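Local structure of Sys-1 protein (Caenorhabditis elegans, 3C2G) at residues A[190-195]-A[260-265]; A[181-186]-A[254-259]; A[203-208]-A[267-272]. The protein acts as a beta-catenin in Wnt asymmetry signalling, binding the TCF factor POP-1 directly and activating or repressing its target genes. All coordinates share one frame; numbering follows the deposited sequence.

Interaction 1: A[190-195]-A[260-265]; sequences IFIIFR and IIRTFD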
loop_
_atom_site.group_PDB
_atom_site.type_symbol
_atom_site.label_atom_id
_atom_site.label_comp_id
_atom_site.label_asym_id
_atom_site.label_seq_id
_atom_site.Cartn_x
_atom_site.Cartn_y
_atom_site.Cartn_z
ATOM N N ILE A 190 20.294 -0.628 -10.020
ATOM C CA ILE A 190 19.468 0.260 -10.828
ATOM C C ILE A 190 18.146 0.585 -10.123
ATOM O O ILE A 190 17.663 1.711 -10.207
ATOM C CB ILE A 190 19.220 -0.320 -12.228
ATOM C CG1 ILE A 190 20.489 -0.161 -13.067
ATOM C CG2 ILE A 190 18.083 0.392 -12.926
ATOM C CD1 ILE A 190 20.690 -1.248 -14.080
ATOM N N PHE A 191 17.593 -0.384 -9.398
ATOM C CA PHE A 191 16.388 -0.139 -8.619
ATOM C C PHE A 191 16.659 0.719 -7.399
ATOM O O PHE A 191 15.922 1.663 -7.130
ATOM C CB PHE A 191 15.699 -1.457 -8.235
ATOM C CG PHE A 191 15.130 -2.190 -9.417
ATOM C CD1 PHE A 191 13.914 -1.800 -9.968
ATOM C CD2 PHE A 191 15.828 -3.249 -10.000
ATOM C CE1 PHE A 191 13.381 -2.469 -11.073
ATOM C CE2 PHE A 191 15.316 -3.921 -11.104
ATOM C CZ PHE A 191 14.088 -3.536 -11.648
ATOM N N ILE A 192 17.716 0.389 -6.664
ATOM C CA ILE A 192 18.122 1.160 -5.481
ATOM C C ILE A 192 18.240 2.653 -5.793
ATOM O O ILE A 192 17.720 3.479 -5.053
ATOM C CB ILE A 192 19.443 0.620 -4.893
ATOM C CG1 ILE A 192 19.293 -0.864 -4.503
ATOM C CG2 ILE A 192 19.892 1.451 -3.702
ATOM C CD1 ILE A 192 18.158 -1.161 -3.496
ATOM N N ILE A 193 18.868 2.979 -6.918
ATOM C CA ILE A 193 19.086 4.358 -7.333
ATOM C C ILE A 193 17.785 5.069 -7.727
ATOM O O ILE A 193 17.537 6.190 -7.286
ATOM C CB ILE A 193 20.121 4.439 -8.489
ATOM C CG1 ILE A 193 21.470 3.886 -8.026
ATOM C CG2 ILE A 193 20.268 5.868 -8.979
ATOM C CD1 ILE A 193 22.339 3.367 -9.131
ATOM N N PHE A 194 16.969 4.432 -8.562
ATOM C CA PHE A 194 15.629 4.941 -8.872
ATOM C C PHE A 194 14.824 5.188 -7.602
ATOM O O PHE A 194 14.274 6.264 -7.410
ATOM C CB PHE A 194 14.869 3.999 -9.803
ATOM C CG PHE A 194 15.051 4.316 -11.252
ATOM C CD1 PHE A 194 14.697 5.568 -11.753
ATOM C CD2 PHE A 194 15.565 3.372 -12.122
ATOM C CE1 PHE A 194 14.869 5.886 -13.098
ATOM C CE2 PHE A 194 15.740 3.676 -13.474
ATOM C CZ PHE A 194 15.390 4.939 -13.961
ATOM N N ARG A 195 14.794 4.211 -6.714
ATOM C CA ARG A 195 14.080 4.386 -5.467
ATOM C C ARG A 195 14.576 5.631 -4.744
ATOM O O ARG A 195 13.783 6.409 -4.220
ATOM C CB ARG A 195 14.244 3.151 -4.585
ATOM C CG ARG A 195 13.505 3.227 -3.260
ATOM C CD ARG A 195 13.713 1.960 -2.439
ATOM N NE ARG A 195 12.923 1.981 -1.212
ATOM C CZ ARG A 195 11.693 1.488 -1.105
ATOM N NH1 ARG A 195 11.102 0.929 -2.154
ATOM N NH2 ARG A 195 11.051 1.553 0.055
ATOM N N ILE A 260 11.390 -8.946 -11.110
ATOM C CA ILE A 260 9.941 -8.741 -11.123
ATOM C C ILE A 260 9.447 -8.073 -9.824
ATOM O O ILE A 260 8.611 -7.165 -9.852
ATOM C CB ILE A 260 9.214 -10.079 -11.352
ATOM C CG1 ILE A 260 9.431 -10.559 -12.778
ATOM C CG2 ILE A 260 7.720 -9.972 -11.002
ATOM C CD1 ILE A 260 9.304 -12.057 -12.906
ATOM N N ILE A 261 9.961 -8.540 -8.696
ATOM C CA ILE A 261 9.594 -8.009 -7.393
ATOM C C ILE A 261 9.996 -6.542 -7.229
ATOM O O ILE A 261 9.214 -5.731 -6.750
ATOM C CB ILE A 261 10.166 -8.886 -6.251
ATOM C CG1 ILE A 261 9.470 -10.258 -6.260
ATOM C CG2 ILE A 261 10.018 -8.192 -4.909
ATOM C CD1 ILE A 261 10.015 -11.285 -5.279
ATOM N N ARG A 262 11.197 -6.192 -7.650
ATOM C CA ARG A 262 11.627 -4.806 -7.575
ATOM C C ARG A 262 10.886 -3.911 -8.575
ATOM O O ARG A 262 10.728 -2.716 -8.346
ATOM C CB ARG A 262 13.149 -4.697 -7.754
ATOM C CG ARG A 262 13.965 -5.280 -6.575
ATOM C CD ARG A 262 15.467 -5.168 -6.876
ATOM N NE ARG A 262 16.330 -5.811 -5.882
ATOM C CZ ARG A 262 17.138 -5.162 -5.045
ATOM N NH1 ARG A 262 17.212 -3.832 -5.067
ATOM N NH2 ARG A 262 17.884 -5.848 -4.186
ATOM N N THR A 263 10.441 -4.482 -9.687
ATOM C CA THR A 263 9.595 -3.739 -10.612
ATOM C C THR A 263 8.222 -3.459 -9.995
ATOM O O THR A 263 7.702 -2.362 -10.151
ATOM C CB THR A 263 9.450 -4.472 -11.932
ATOM O OG1 THR A 263 10.741 -4.580 -12.541
ATOM C CG2 THR A 263 8.516 -3.734 -12.872
ATOM N N PHE A 264 7.657 -4.430 -9.276
ATOM C CA PHE A 264 6.419 -4.197 -8.544
ATOM C C PHE A 264 6.628 -3.091 -7.510
ATOM O O PHE A 264 5.818 -2.171 -7.408
ATOM C CB PHE A 264 5.905 -5.474 -7.839
ATOM C CG PHE A 264 5.320 -6.530 -8.768
ATOM C CD1 PHE A 264 4.687 -6.188 -9.956
ATOM C CD2 PHE A 264 5.377 -7.883 -8.410
ATOM C CE1 PHE A 264 4.128 -7.177 -10.782
ATOM C CE2 PHE A 264 4.822 -8.879 -9.225
ATOM C CZ PHE A 264 4.197 -8.527 -10.411
ATOM N N ASP A 265 7.709 -3.185 -6.745
ATOM C CA ASP A 265 8.032 -2.191 -5.717
ATOM C C ASP A 265 8.208 -0.786 -6.305
ATOM O O ASP A 265 7.694 0.178 -5.754
ATOM C CB ASP A 265 9.292 -2.610 -4.947
ATOM C CG ASP A 265 9.648 -1.639 -3.814
ATOM O OD1 ASP A 265 8.805 -1.415 -2.910
ATOM O OD2 ASP A 265 10.776 -1.093 -3.828
#
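Phe191 and Arg262 lie where segments 190-195 and 260-265 come closest, CA to CA 6.7 Å, on helices that run almost parallel, their segment axes 7° apart. Arg262 CB sits squarely over one face of the Phe191 ring as a CH-pi contact, 3.6 Å from the ring centroid. Its CD follows over the CG-CD2 side, so the aliphatic stem rather than the guanidinium covers the ring. Extended from CG to NE, the stem carries the charged end past Phe191 CB until NH1 meets Ile192 CD1, which lies in the guanidinium plane at its edge. Thr263 OG1 approaches the far end of the ring, 3.6 Å from Phe191 CZ, but its hydrogen bond goes to Val259 O one helical turn back. At the exposed end Arg195 and Asp265 form a salt bridge, NH1 to OD2 at 2.6 Å. CG of Arg195 is anti to the backbone N (chi1 -179°) and the chain runs on extended, reaching across to the carboxylate with guanidinium and carboxylate planes 17° apart. The contact thus grades from a buried aromatic ring under an arginine stem to a charge pair between two exposed side chains, where solvent would probably weaken the attraction.

Interaction 2: A[181-186]-A[254-259]; sequences VHPGMI and AHLIQV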
loop_
_atom_site.group_PDB
_atom_site.type_symbol
_atom_site.label_atom_id
_atom_site.label_comp_id
_atom_site.label_asym_id
_atom_site.label_seq_id
_atom_site.Cartn_x
_atom_site.Cartn_y
_atom_site.Cartn_z
ATOM N N VAL A 181 16.396 -5.018 -24.419
ATOM C CA VAL A 181 17.448 -5.427 -23.482
ATOM C C VAL A 181 17.004 -6.653 -22.690
ATOM O O VAL A 181 15.919 -6.662 -22.106
ATOM C CB VAL A 181 17.800 -4.272 -22.498
ATOM C CG1 VAL A 181 18.896 -4.678 -21.510
ATOM C CG2 VAL A 181 18.201 -3.020 -23.261
ATOM N N HIS A 182 17.837 -7.687 -22.678
ATOM C CA HIS A 182 17.564 -8.875 -21.891
ATOM C C HIS A 182 17.542 -8.508 -20.403
ATOM O O HIS A 182 18.460 -7.869 -19.914
ATOM C CB HIS A 182 18.606 -9.952 -22.173
ATOM C CG HIS A 182 18.296 -11.278 -21.551
ATOM N ND1 HIS A 182 18.281 -11.477 -20.184
ATOM C CD2 HIS A 182 18.009 -12.478 -22.108
ATOM C CE1 HIS A 182 17.992 -12.739 -19.928
ATOM N NE2 HIS A 182 17.822 -13.368 -21.078
ATOM N N PRO A 183 16.474 -8.897 -19.683
ATOM C CA PRO A 183 16.329 -8.538 -18.263
ATOM C C PRO A 183 17.437 -9.062 -17.350
ATOM O O PRO A 183 17.595 -8.577 -16.231
ATOM C CB PRO A 183 14.971 -9.133 -17.875
ATOM C CG PRO A 183 14.658 -10.117 -18.933
ATOM C CD PRO A 183 15.326 -9.667 -20.185
ATOM N N GLY A 184 18.204 -10.035 -17.828
ATOM C CA GLY A 184 19.356 -10.543 -17.089
ATOM C C GLY A 184 20.464 -9.510 -16.985
ATOM O O GLY A 184 21.305 -9.606 -16.100
HETATM N N MSE A 185 20.450 -8.524 -17.893
HETATM C CA MSE A 185 21.368 -7.365 -17.874
HETATM C C MSE A 185 21.090 -6.354 -16.756
HETATM O O MSE A 185 21.892 -5.452 -16.544
HETATM C CB MSE A 185 21.294 -6.589 -19.200
HETATM C CG MSE A 185 21.660 -7.367 -20.449
HETATM SE SE MSE A 185 23.571 -7.766 -20.544
HETATM C CE MSE A 185 23.548 -8.950 -22.131
ATOM N N ILE A 186 19.954 -6.480 -16.070
ATOM C CA ILE A 186 19.510 -5.446 -15.137
ATOM C C ILE A 186 20.127 -5.643 -13.755
ATOM O O ILE A 186 19.704 -6.512 -12.987
ATOM C CB ILE A 186 17.949 -5.356 -15.048
ATOM C CG1 ILE A 186 17.333 -5.173 -16.435
ATOM C CG2 ILE A 186 17.505 -4.216 -14.134
ATOM C CD1 ILE A 186 15.830 -5.316 -16.467
ATOM N N ALA A 254 16.490 -16.932 -9.934
ATOM C CA ALA A 254 16.445 -16.094 -8.732
ATOM C C ALA A 254 16.557 -14.629 -9.093
ATOM O O ALA A 254 15.928 -13.782 -8.475
ATOM C CB ALA A 254 17.544 -16.471 -7.759
ATOM N N HIS A 255 17.356 -14.334 -10.103
ATOM C CA HIS A 255 17.622 -12.957 -10.465
ATOM C C HIS A 255 16.404 -12.350 -11.156
ATOM O O HIS A 255 16.063 -11.194 -10.929
ATOM C CB HIS A 255 18.865 -12.866 -11.358
ATOM C CG HIS A 255 19.037 -11.527 -11.999
ATOM N ND1 HIS A 255 18.692 -11.282 -13.313
ATOM C CD2 HIS A 255 19.468 -10.348 -11.496
ATOM C CE1 HIS A 255 18.918 -10.010 -13.594
ATOM N NE2 HIS A 255 19.394 -9.423 -12.511
ATOM N N LEU A 256 15.762 -13.136 -12.013
ATOM C CA LEU A 256 14.586 -12.673 -12.735
ATOM C C LEU A 256 13.384 -12.484 -11.813
ATOM O O LEU A 256 12.647 -11.528 -11.969
ATOM C CB LEU A 256 14.266 -13.596 -13.900
ATOM C CG LEU A 256 15.220 -13.521 -15.104
ATOM C CD1 LEU A 256 14.873 -14.580 -16.126
ATOM C CD2 LEU A 256 15.265 -12.137 -15.773
ATOM N N ILE A 257 13.215 -13.369 -10.833
ATOM C CA ILE A 257 12.129 -13.238 -9.877
ATOM C C ILE A 257 12.306 -11.929 -9.149
ATOM O O ILE A 257 11.362 -11.139 -9.001
ATOM C CB ILE A 257 12.095 -14.419 -8.880
ATOM C CG1 ILE A 257 11.462 -15.652 -9.545
ATOM C CG2 ILE A 257 11.329 -14.050 -7.587
ATOM C CD1 ILE A 257 11.641 -16.946 -8.754
ATOM N N GLN A 258 13.541 -11.700 -8.710
ATOM C CA GLN A 258 13.909 -10.488 -7.978
ATOM C C GLN A 258 13.709 -9.245 -8.855
ATOM O O GLN A 258 13.248 -8.220 -8.369
ATOM C CB GLN A 258 15.345 -10.607 -7.447
ATOM C CG GLN A 258 15.572 -10.045 -6.030
ATOM C CD GLN A 258 14.695 -10.688 -4.928
ATOM O OE1 GLN A 258 14.453 -11.906 -4.913
ATOM N NE2 GLN A 258 14.228 -9.856 -3.995
ATOM N N VAL A 259 14.025 -9.344 -10.141
ATOM C CA VAL A 259 13.747 -8.259 -11.071
ATOM C C VAL A 259 12.239 -7.920 -11.119
ATOM O O VAL A 259 11.858 -6.750 -11.149
ATOM C CB VAL A 259 14.256 -8.575 -12.493
ATOM C CG1 VAL A 259 13.607 -7.636 -13.524
ATOM C CG2 VAL A 259 15.765 -8.463 -12.557
#
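Ile186 O accepts a hydrogen bond from His255 NE2 over 3.0 Å, the bond that ties segment 181-186 to segment 254-259. The N-H points well at the oxygen, 156° at the hydrogen, and the oxygen lies close to the imidazole plane, whereas the donor is tilted 31° from the carbonyl plane. His255 has CG anti to its backbone N (chi1 168°), which swings the ring off the helix toward the loop. The neighbouring ring carbon also meets loop oxygens: CE1 lies 3.3 Å from Pro183 O, near the ring plane, and slightly farther from Gly184 O, which comes in obliquely. Val259 CG2, one turn on in the same helix, covers part of one face of the imidazole, so one N-H bond at the edge and a methyl group over part of a face limit how the ring can turn. Pro183 O also accepts the backbone N-H of Ile186, and Met185 N bonds to His182 O; these bonds shape the short 3-10 segment 183-185. Gly184 N donates a hydrogen bond to His182 ND1 over 2.8 Å, in the plane of that ring, and a CB on Gly184 would crowd the same nitrogen. Apolar packing lies alongside: the CB-CG side of Pro183 rests against Leu256 CD2, with CB 3.7 Å from it, and Ile186 CD1 approaches Val259 CG1 more loosely at 4.4 Å. Helix 224-239 adjoins both sides, with Ser235 touching Pro183 and Val259. A loop between two helices, turned by a 3-10 segment and braced by a side chain of a later helix, here joins the chain before helix 189-198 to helix 251-270 within the all-helical armadillo domain.

Interaction 3: A[203-208]-A[267-272]; sequences RLKDYF and LGLLLH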
loop_
_atom_site.group_PDB
_atom_site.type_symbol
_atom_site.label_atom_id
_atom_site.label_comp_id
_atom_site.label_asym_id
_atom_site.label_seq_id
_atom_site.Cartn_x
_atom_site.Cartn_y
_atom_site.Cartn_z
ATOM N N ARG A 203 7.232 15.366 -8.305
ATOM C CA ARG A 203 7.310 15.734 -9.715
ATOM C C ARG A 203 8.275 14.863 -10.490
ATOM O O ARG A 203 8.150 14.741 -11.706
ATOM C CB ARG A 203 7.584 17.232 -9.937
ATOM C CG ARG A 203 8.826 17.800 -9.285
ATOM C CD ARG A 203 8.751 19.336 -9.275
ATOM N NE ARG A 203 9.480 19.893 -8.133
ATOM C CZ ARG A 203 10.740 20.323 -8.169
ATOM N NH1 ARG A 203 11.439 20.291 -9.301
ATOM N NH2 ARG A 203 11.301 20.794 -7.064
ATOM N N LEU A 204 9.224 14.243 -9.796
ATOM C CA LEU A 204 10.131 13.327 -10.476
ATOM C C LEU A 204 9.373 12.072 -10.887
ATOM O O LEU A 204 9.609 11.520 -11.963
ATOM C CB LEU A 204 11.364 12.996 -9.633
ATOM C CG LEU A 204 12.585 12.540 -10.442
ATOM C CD1 LEU A 204 12.920 13.533 -11.551
ATOM C CD2 LEU A 204 13.789 12.323 -9.550
ATOM N N LYS A 205 8.441 11.656 -10.037
ATOM C CA LYS A 205 7.540 10.561 -10.356
ATOM C C LYS A 205 6.766 10.873 -11.628
ATOM O O LYS A 205 6.733 10.057 -12.559
ATOM C CB LYS A 205 6.590 10.286 -9.195
ATOM C CG LYS A 205 7.285 9.680 -8.000
ATOM C CD LYS A 205 6.357 9.568 -6.829
ATOM C CE LYS A 205 7.101 9.199 -5.567
ATOM N NZ LYS A 205 6.142 9.051 -4.444
ATOM N N ASP A 206 6.185 12.071 -11.671
ATOM C CA ASP A 206 5.430 12.542 -12.827
ATOM C C ASP A 206 6.293 12.761 -14.052
ATOM O O ASP A 206 5.807 12.667 -15.174
ATOM C CB ASP A 206 4.678 13.827 -12.494
ATOM C CG ASP A 206 3.428 13.577 -11.688
ATOM O OD1 ASP A 206 2.992 12.412 -11.583
ATOM O OD2 ASP A 206 2.871 14.553 -11.156
ATOM N N TYR A 207 7.564 13.078 -13.856
ATOM C CA TYR A 207 8.439 13.194 -15.012
ATOM C C TYR A 207 8.695 11.809 -15.603
ATOM O O TYR A 207 8.651 11.633 -16.819
ATOM C CB TYR A 207 9.756 13.933 -14.706
ATOM C CG TYR A 207 10.669 13.961 -15.913
ATOM C CD1 TYR A 207 10.306 14.660 -17.065
ATOM C CD2 TYR A 207 11.871 13.250 -15.924
ATOM C CE1 TYR A 207 11.122 14.670 -18.193
ATOM C CE2 TYR A 207 12.704 13.254 -17.053
ATOM C CZ TYR A 207 12.318 13.970 -18.182
ATOM O OH TYR A 207 13.125 13.982 -19.304
ATOM N N PHE A 208 8.936 10.834 -14.731
ATOM C CA PHE A 208 9.170 9.455 -15.165
ATOM C C PHE A 208 7.957 8.807 -15.825
ATOM O O PHE A 208 8.098 8.101 -16.813
ATOM C CB PHE A 208 9.667 8.587 -14.006
ATOM C CG PHE A 208 11.061 8.914 -13.560
ATOM C CD1 PHE A 208 12.040 9.263 -14.483
ATOM C CD2 PHE A 208 11.404 8.846 -12.212
ATOM C CE1 PHE A 208 13.328 9.558 -14.065
ATOM C CE2 PHE A 208 12.689 9.134 -11.786
ATOM C CZ PHE A 208 13.651 9.490 -12.710
ATOM N N LEU A 267 7.034 0.462 -9.353
ATOM C CA LEU A 267 5.683 0.891 -9.757
ATOM C C LEU A 267 4.814 1.341 -8.574
ATOM O O LEU A 267 4.128 2.351 -8.662
ATOM C CB LEU A 267 4.976 -0.218 -10.513
ATOM C CG LEU A 267 5.539 -0.439 -11.901
ATOM C CD1 LEU A 267 5.158 -1.815 -12.370
ATOM C CD2 LEU A 267 5.075 0.663 -12.836
ATOM N N GLY A 268 4.867 0.608 -7.467
ATOM C CA GLY A 268 4.232 1.058 -6.239
ATOM C C GLY A 268 4.630 2.476 -5.848
ATOM O O GLY A 268 3.782 3.286 -5.478
ATOM N N LEU A 269 5.924 2.795 -5.927
ATOM C CA LEU A 269 6.365 4.133 -5.576
ATOM C C LEU A 269 5.977 5.185 -6.588
ATOM O O LEU A 269 5.697 6.323 -6.214
ATOM C CB LEU A 269 7.865 4.168 -5.315
ATOM C CG LEU A 269 8.090 4.452 -3.829
ATOM C CD1 LEU A 269 9.010 3.391 -3.173
ATOM C CD2 LEU A 269 8.589 5.896 -3.626
ATOM N N LEU A 270 5.949 4.819 -7.861
ATOM C CA LEU A 270 5.657 5.796 -8.893
ATOM C C LEU A 270 4.192 6.207 -8.905
ATOM O O LEU A 270 3.872 7.372 -9.118
ATOM C CB LEU A 270 6.032 5.250 -10.262
ATOM C CG LEU A 270 7.502 5.296 -10.638
ATOM C CD1 LEU A 270 7.720 4.404 -11.848
ATOM C CD2 LEU A 270 7.932 6.738 -10.921
ATOM N N LEU A 271 3.302 5.243 -8.683
ATOM C CA LEU A 271 1.873 5.477 -8.850
ATOM C C LEU A 271 1.266 6.167 -7.630
ATOM O O LEU A 271 0.503 5.569 -6.877
ATOM C CB LEU A 271 1.174 4.157 -9.178
ATOM C CG LEU A 271 1.787 3.420 -10.369
ATOM C CD1 LEU A 271 1.192 2.033 -10.454
ATOM C CD2 LEU A 271 1.657 4.183 -11.705
ATOM N N HIS A 272 1.630 7.429 -7.442
ATOM C CA HIS A 272 1.316 8.161 -6.217
ATOM C C HIS A 272 -0.142 8.642 -6.101
ATOM O O HIS A 272 -0.657 8.818 -4.994
ATOM C CB HIS A 272 2.290 9.330 -6.044
ATOM C CG HIS A 272 2.307 10.286 -7.198
ATOM N ND1 HIS A 272 1.734 11.538 -7.134
ATOM C CD2 HIS A 272 2.827 10.175 -8.446
ATOM C CE1 HIS A 272 1.906 12.159 -8.291
ATOM N NE2 HIS A 272 2.560 11.351 -9.106
#
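His272 NE2 donates to Asp206 OD1 over 2.7 Å, a His-carboxylate hydrogen bond with 161° at the hydrogen. The oxygen lies in the imidazole plane, yet the nitrogen approaches it from above the carboxylate plane, 45° out. With CG between its backbone N and carbonyl carbon (chi1 57°), His272 turns its ring back toward helix 202-210, where CD2 also packs obliquely against Lys205 CB. Asp206 touches His215 as well. The bonded histidine stands just past the end of helix 251-270, at the C-terminal edge of one of the long helices that build the armadillo superhelix. Leu271 N still bonds to Leu267 O, but then an inverse gamma turn centred on Leu271 brings His272 N to Leu270 O at 2.8 Å. Leu269 O receives a weak hydrogen bond from Lys205 NZ, 3.3 Å away, and the extended lysine chain lays CD and CE along the same oxygen. Gly268 O is taken by Gln310 NE2. A leucine in place of His272 would remove the N-H that reaches Asp206 and is likely to leave that carboxylate without its mate across the interface. On the apolar side of the contact Leu270 CD2 touches Lys205 CA. The same methyl lies 4.0 Å from Phe208 CB, near the plane of the phenyl ring, while Leu224 and Leu228 of helix 224-239 pack on Leu270.

How the interactions relate
Helix 251-270 supplies one side of all three contacts: its early turns to interaction 2, its middle to interaction 1, and its end, with the turn beyond, to interaction 3. The partners follow in chain order, from loop 181-186 through helix 189-198 to helix 202-210. Interactions 1 and 2 have centres about 11 Å apart and meet where Phe191 CE2 packs on Ile186 CG2 at 3.7 Å. Interactions 1 and 3, centres about 12 Å apart, join through the edge-to-face rings of Phe194 and Phe208, and Arg195 NH1 lies 3.4 Å from Leu269 CD1. Interactions 2 and 3 do not touch; their nearest atoms are about 8 Å apart, and interaction 1 bridges them.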